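Local structure of hypothetical protein ylbA (Escherichia coli, 1RC6) at residues G56-D61 / Y132-V137; K99-S104 / L146-A151. The protein catalyses the manganese-dependent, stereospecific hydrolysis of (S)-ureidoglycine to (S)-ureidoglycolate and ammonia, a deamination step in the anaerobic use of allantoin as a nitrogen source. All blocks are in the same frame, centred on the assembly; numbering follows the deposited sequence.

Contact 1 of 2, residues G56-D61 / Y132-V137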
loop_
_atom_site.group_PDB
_atom_site.type_symbol
_atom_site.label_atom_id
_atom_site.label_comp_id
_atom_site.label_asym_id
_atom_site.label_seq_id
_atom_site.Cartn_x
_atom_site.Cartn_y
_atom_site.Cartn_z
ATOM N N GLY A 56 1.434 -14.899 5.155
ATOM C CA GLY A 56 1.755 -15.499 3.875
ATOM C C GLY A 56 2.439 -14.549 2.906
ATOM O O GLY A 56 3.039 -14.977 1.921
ATOM N N ALA A 57 2.360 -13.254 3.190
ATOM C CA ALA A 57 2.963 -12.248 2.329
ATOM C C ALA A 57 4.479 -12.297 2.370
ATOM O O ALA A 57 5.074 -12.752 3.348
ATOM C CB ALA A 57 2.482 -10.869 2.732
ATOM N N SER A 58 5.096 -11.831 1.289
ATOM C CA SER A 58 6.546 -11.799 1.195
ATOM C C SER A 58 6.959 -10.344 1.341
ATOM O O SER A 58 7.938 -9.895 0.749
ATOM C CB SER A 58 7.005 -12.349 -0.155
ATOM O OG SER A 58 6.501 -11.563 -1.223
ATOM N N PHE A 59 6.179 -9.607 2.126
ATOM C CA PHE A 59 6.428 -8.200 2.395
ATOM C C PHE A 59 5.715 -7.840 3.677
ATOM O O PHE A 59 4.988 -8.660 4.242
ATOM C CB PHE A 59 5.881 -7.322 1.268
ATOM C CG PHE A 59 4.402 -7.520 0.991
ATOM C CD1 PHE A 59 3.969 -8.486 0.083
ATOM C CD2 PHE A 59 3.445 -6.738 1.637
ATOM C CE1 PHE A 59 2.608 -8.666 -0.180
ATOM C CE2 PHE A 59 2.084 -6.913 1.383
ATOM C CZ PHE A 59 1.669 -7.880 0.471
ATOM N N VAL A 60 5.938 -6.625 4.157
ATOM C CA VAL A 60 5.253 -6.156 5.350
ATOM C C VAL A 60 4.784 -4.780 4.979
ATOM O O VAL A 60 5.580 -3.993 4.482
ATOM C CB VAL A 60 6.178 -6.000 6.556
ATOM C CG1 VAL A 60 5.359 -5.571 7.750
ATOM C CG2 VAL A 60 6.920 -7.296 6.843
ATOM N N ASP A 61 3.504 -4.482 5.169
ATOM C CA ASP A 61 3.036 -3.142 4.849
ATOM C C ASP A 61 2.320 -2.549 6.048
ATOM O O ASP A 61 1.931 -3.277 6.966
ATOM C CB ASP A 61 2.180 -3.127 3.578
ATOM C CG ASP A 61 1.061 -4.128 3.605
ATOM O OD1 ASP A 61 0.404 -4.272 2.553
ATOM O OD2 ASP A 61 0.833 -4.766 4.663
ATOM N N TYR A 132 5.256 0.386 3.080
ATOM C CA TYR A 132 5.498 -0.927 2.522
ATOM C C TYR A 132 6.977 -1.227 2.442
ATOM O O TYR A 132 7.780 -0.343 2.144
ATOM C CB TYR A 132 4.885 -0.988 1.126
ATOM C CG TYR A 132 5.137 -2.267 0.361
ATOM C CD1 TYR A 132 6.353 -2.502 -0.267
ATOM C CD2 TYR A 132 4.136 -3.232 0.232
ATOM C CE1 TYR A 132 6.560 -3.665 -1.021
ATOM C CE2 TYR A 132 4.338 -4.393 -0.512
ATOM C CZ TYR A 132 5.545 -4.600 -1.141
ATOM O OH TYR A 132 5.718 -5.715 -1.938
ATOM N N LYS A 133 7.346 -2.473 2.714
ATOM C CA LYS A 133 8.742 -2.865 2.633
ATOM C C LYS A 133 8.833 -4.334 2.269
ATOM O O LYS A 133 7.947 -5.109 2.592
ATOM C CB LYS A 133 9.453 -2.631 3.963
ATOM C CG LYS A 133 9.030 -3.593 5.075
ATOM C CD LYS A 133 9.943 -3.495 6.294
ATOM C CE LYS A 133 9.488 -4.430 7.389
ATOM N NZ LYS A 133 10.387 -4.417 8.572
ATOM N N ARG A 134 9.904 -4.707 1.580
ATOM C CA ARG A 134 10.142 -6.098 1.193
ATOM C C ARG A 134 11.641 -6.276 1.003
ATOM O O ARG A 134 12.383 -5.299 0.927
ATOM C CB ARG A 134 9.420 -6.458 -0.112
ATOM C CG ARG A 134 10.031 -5.864 -1.348
ATOM C CD ARG A 134 9.301 -6.282 -2.614
ATOM N NE ARG A 134 9.369 -7.723 -2.857
ATOM C CZ ARG A 134 8.324 -8.542 -2.746
ATOM N NH1 ARG A 134 7.131 -8.062 -2.399
ATOM N NH2 ARG A 134 8.470 -9.840 -2.964
ATOM N N ARG A 135 12.086 -7.523 0.943
ATOM C CA ARG A 135 13.493 -7.798 0.748
ATOM C C ARG A 135 13.762 -7.804 -0.758
ATOM O O ARG A 135 13.262 -8.657 -1.499
ATOM C CB ARG A 135 13.861 -9.135 1.399
ATOM C CG ARG A 135 15.341 -9.467 1.351
ATOM C CD ARG A 135 15.781 -10.163 2.633
ATOM N NE ARG A 135 14.997 -11.363 2.936
ATOM C CZ ARG A 135 15.121 -12.083 4.051
ATOM N NH1 ARG A 135 15.999 -11.732 4.983
ATOM N NH2 ARG A 135 14.363 -13.157 4.239
ATOM N N TYR A 136 14.538 -6.829 -1.207
ATOM C CA TYR A 136 14.864 -6.698 -2.617
ATOM C C TYR A 136 15.653 -7.860 -3.234
ATOM O O TYR A 136 16.543 -8.437 -2.602
ATOM C CB TYR A 136 15.628 -5.401 -2.841
ATOM C CG TYR A 136 16.095 -5.226 -4.258
ATOM C CD1 TYR A 136 17.409 -5.520 -4.621
ATOM C CD2 TYR A 136 15.217 -4.798 -5.245
ATOM C CE1 TYR A 136 17.833 -5.388 -5.940
ATOM C CE2 TYR A 136 15.626 -4.663 -6.572
ATOM C CZ TYR A 136 16.933 -4.959 -6.914
ATOM O OH TYR A 136 17.334 -4.818 -8.228
ATOM N N VAL A 137 15.325 -8.195 -4.479
ATOM C CA VAL A 137 16.019 -9.277 -5.163
ATOM C C VAL A 137 16.853 -8.762 -6.325
ATOM O O VAL A 137 16.333 -8.385 -7.381
ATOM C CB VAL A 137 15.050 -10.334 -5.680
ATOM C CG1 VAL A 137 15.811 -11.356 -6.498
ATOM C CG2 VAL A 137 14.366 -11.006 -4.514
#

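Contact 2 of 2, residues K99-S104 / L146-A151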
loop_
_atom_site.group_PDB
_atom_site.type_symbol
_atom_site.label_atom_id
_atom_site.label_comp_id
_atom_site.label_asym_id
_atom_site.label_seq_id
_atom_site.Cartn_x
_atom_site.Cartn_y
_atom_site.Cartn_z
ATOM N N LYS A 99 18.287 13.824 0.121
ATOM C CA LYS A 99 17.340 14.804 -0.400
ATOM C C LYS A 99 16.161 14.966 0.540
ATOM O O LYS A 99 16.051 14.257 1.538
ATOM C CB LYS A 99 16.842 14.386 -1.778
ATOM C CG LYS A 99 17.943 13.993 -2.742
ATOM C CD LYS A 99 17.349 13.464 -4.027
ATOM C CE LYS A 99 18.350 12.626 -4.803
ATOM N NZ LYS A 99 17.687 11.975 -5.981
ATOM N N THR A 100 15.280 15.907 0.214
ATOM C CA THR A 100 14.088 16.182 1.019
ATOM C C THR A 100 12.888 16.271 0.096
ATOM O O THR A 100 12.985 16.840 -0.979
ATOM C CB THR A 100 14.202 17.524 1.778
ATOM O OG1 THR A 100 15.159 17.400 2.834
ATOM C CG2 THR A 100 12.861 17.917 2.374
ATOM N N PHE A 101 11.755 15.717 0.513
ATOM C CA PHE A 101 10.562 15.766 -0.315
ATOM C C PHE A 101 9.359 16.250 0.483
ATOM O O PHE A 101 9.097 15.770 1.584
ATOM C CB PHE A 101 10.272 14.385 -0.900
ATOM C CG PHE A 101 11.465 13.738 -1.552
ATOM C CD1 PHE A 101 12.411 13.072 -0.791
ATOM C CD2 PHE A 101 11.648 13.816 -2.931
ATOM C CE1 PHE A 101 13.532 12.482 -1.392
ATOM C CE2 PHE A 101 12.751 13.243 -3.542
ATOM C CZ PHE A 101 13.700 12.570 -2.768
ATOM N N ALA A 102 8.644 17.219 -0.075
ATOM C CA ALA A 102 7.463 17.758 0.574
ATOM C C ALA A 102 6.310 17.032 -0.091
ATOM O O ALA A 102 5.870 17.402 -1.182
ATOM C CB ALA A 102 7.361 19.264 0.337
ATOM N N LEU A 103 5.824 15.989 0.571
ATOM C CA LEU A 103 4.745 15.198 0.019
ATOM C C LEU A 103 3.363 15.598 0.505
ATOM O O LEU A 103 3.116 15.732 1.706
ATOM C CB LEU A 103 5.001 13.721 0.319
ATOM C CG LEU A 103 6.370 13.227 -0.162
ATOM C CD1 LEU A 103 6.600 11.799 0.311
ATOM C CD2 LEU A 103 6.456 13.323 -1.671
ATOM N N SER A 104 2.463 15.792 -0.448
ATOM C CA SER A 104 1.086 16.151 -0.148
ATOM C C SER A 104 0.270 14.921 -0.541
ATOM O O SER A 104 0.838 13.905 -0.941
ATOM C CB SER A 104 0.654 17.347 -0.995
ATOM O OG SER A 104 0.481 16.956 -2.353
ATOM N N LEU A 146 15.975 5.580 -6.266
ATOM C CA LEU A 146 15.009 6.436 -5.599
ATOM C C LEU A 146 14.044 7.025 -6.609
ATOM O O LEU A 146 14.450 7.504 -7.660
ATOM C CB LEU A 146 15.762 7.550 -4.859
ATOM C CG LEU A 146 15.180 8.828 -4.220
ATOM C CD1 LEU A 146 13.753 9.099 -4.633
ATOM C CD2 LEU A 146 15.289 8.705 -2.729
ATOM N N VAL A 147 12.759 6.965 -6.294
ATOM C CA VAL A 147 11.738 7.544 -7.153
ATOM C C VAL A 147 10.761 8.269 -6.239
ATOM O O VAL A 147 10.416 7.766 -5.176
ATOM C CB VAL A 147 10.977 6.476 -7.947
ATOM C CG1 VAL A 147 9.916 7.134 -8.813
ATOM C CG2 VAL A 147 11.939 5.690 -8.796
ATOM N N SER A 148 10.330 9.456 -6.646
ATOM C CA SER A 148 9.397 10.228 -5.846
ATOM C C SER A 148 8.541 11.133 -6.733
ATOM O O SER A 148 8.967 11.542 -7.804
ATOM C CB SER A 148 10.171 11.055 -4.823
ATOM O OG SER A 148 9.280 11.753 -3.968
ATOM N N GLY A 149 7.328 11.431 -6.294
ATOM C CA GLY A 149 6.452 12.280 -7.078
ATOM C C GLY A 149 5.051 12.297 -6.496
ATOM O O GLY A 149 4.856 11.994 -5.309
ATOM N N ASN A 150 4.069 12.656 -7.311
ATOM C CA ASN A 150 2.700 12.672 -6.842
ATOM C C ASN A 150 1.877 11.899 -7.840
ATOM O O ASN A 150 2.197 11.876 -9.024
ATOM C CB ASN A 150 2.172 14.103 -6.721
ATOM C CG ASN A 150 0.916 14.188 -5.854
ATOM O OD1 ASN A 150 -0.160 13.711 -6.244
ATOM N ND2 ASN A 150 1.054 14.784 -4.660
ATOM N N ALA A 151 0.822 11.247 -7.367
ATOM C CA ALA A 151 -0.025 10.468 -8.254
ATOM C C ALA A 151 -0.545 11.383 -9.351
ATOM O O ALA A 151 -0.584 11.015 -10.527
ATOM C CB ALA A 151 -1.183 9.864 -7.476
#

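Contact 1 of 2, residues G56-D61 / Y132-V137
Phe59 and Tyr132 fill the buried side of this antiparallel strand pairing, and their rings show how near-parallel planes need not make a full stack. The planes lie 26° apart with centroids 5.0 Å from each other, slid so far that overlap is slight: Tyr132 CE2 sits over one face of the Phe59 ring, against CD2, and Ala57 CB also lies on a face of that ring. With CG anti to the backbone N (chi1 176°), the tyrosine runs alongside the neighbouring strand until its OH comes near Phe59 CB. Asp61 projects to the same face, with a carboxylate bonded to Tyr227 OH and Ser51 N. Backbone bonds join Val60 N to Lys133 O (3.0 Å) and Lys133 N to Val60 O (2.9 Å), making Val60 and Lys133 a hydrogen-bonded pair.

The other face is looser and partly exposed. There Val60 and the extended Lys133 lie side by side, with Val60 CB 3.8 Å from Lys133 CE.

In Arg134 the bend at chi3 (-63°) brings the guanidinium between Tyr132 OH and Ser58. NH1 donates to Tyr132 OH at 2.8 Å, in the guanidinium plane; NH2 donates to Ser58 OG (3.1 Å), which stands tilted from that plane, while Ser58 O lies over one guanidinium face. Cut back to an alanine, this position would probably leave Tyr132 OH without that donor, and Ser58 OG with Glu201 but no guanidinium. The serine hydroxyl thus links a likely cation to a likely carboxylate, and Glu82 and Asp254, which Arg134 also touches, may help balance its charge.

Contact 2 of 2, residues K99-S104 / L146-A151
The ring of Phe101 meets strand 147-150 obliquely: Ser148 OG lies 3.3 Å from Phe101 CD2, and the serine CB is 3.6 Å from Phe101 CE2. Farther along the ring, Phe101 CZ touches Leu146 CD1 at 3.9 Å, the two side chains coming from opposite directions. The other flat group, the Asn150 amide, has ND2 3.2 Å from Ser104 OG; it is bonded at both ends, ND2 to Glu105 O and OD1 to Ser152 N, which fixes its rotation beside the serine. With CG beside its backbone N (chi1 -50°), the phenylalanine leans toward the leucine as well as the serine. The hydroxyl of Ser148 is not left to the aromatic carbons, since it bonds the carbonyl of Tyr108 in the adjacent strand.

Here border strands of two sheets of the cupin jelly-roll barrel come together. Strand 99-104 edges a three-stranded antiparallel sheet, strand 147-150 edges the six-stranded one, and their axes approach to 7.8 Å at 41°, with no clear hydrogen bond between them. Side chains therefore make the join. Leu103 CD2 reaches Ser148 OG at 4.0 Å and comes near Gly149 O.

Overall arrangement
Contacts 1 and 2 illustrate two ways in which a cupin fold is held together: contact 1 pairs neighbouring strands within the six-stranded sheet, whereas contact 2 packs an outermost strand of that sheet, 147-150, against a different one. Their centres are 21 Å apart and their nearest atoms about 10 Å apart, so they do not touch, although strands 127-135 and 147-150 follow each other in the chain. Contact 1 lies closer to the probable active site: the Phe59 side chain is about 7 Å from that of His202, a manganese ligand by similarity, and the Tyr132 side chain about 7 Å from that of Lys253, inferred to bind substrate. Contact 2 is a surface contact away from those residues.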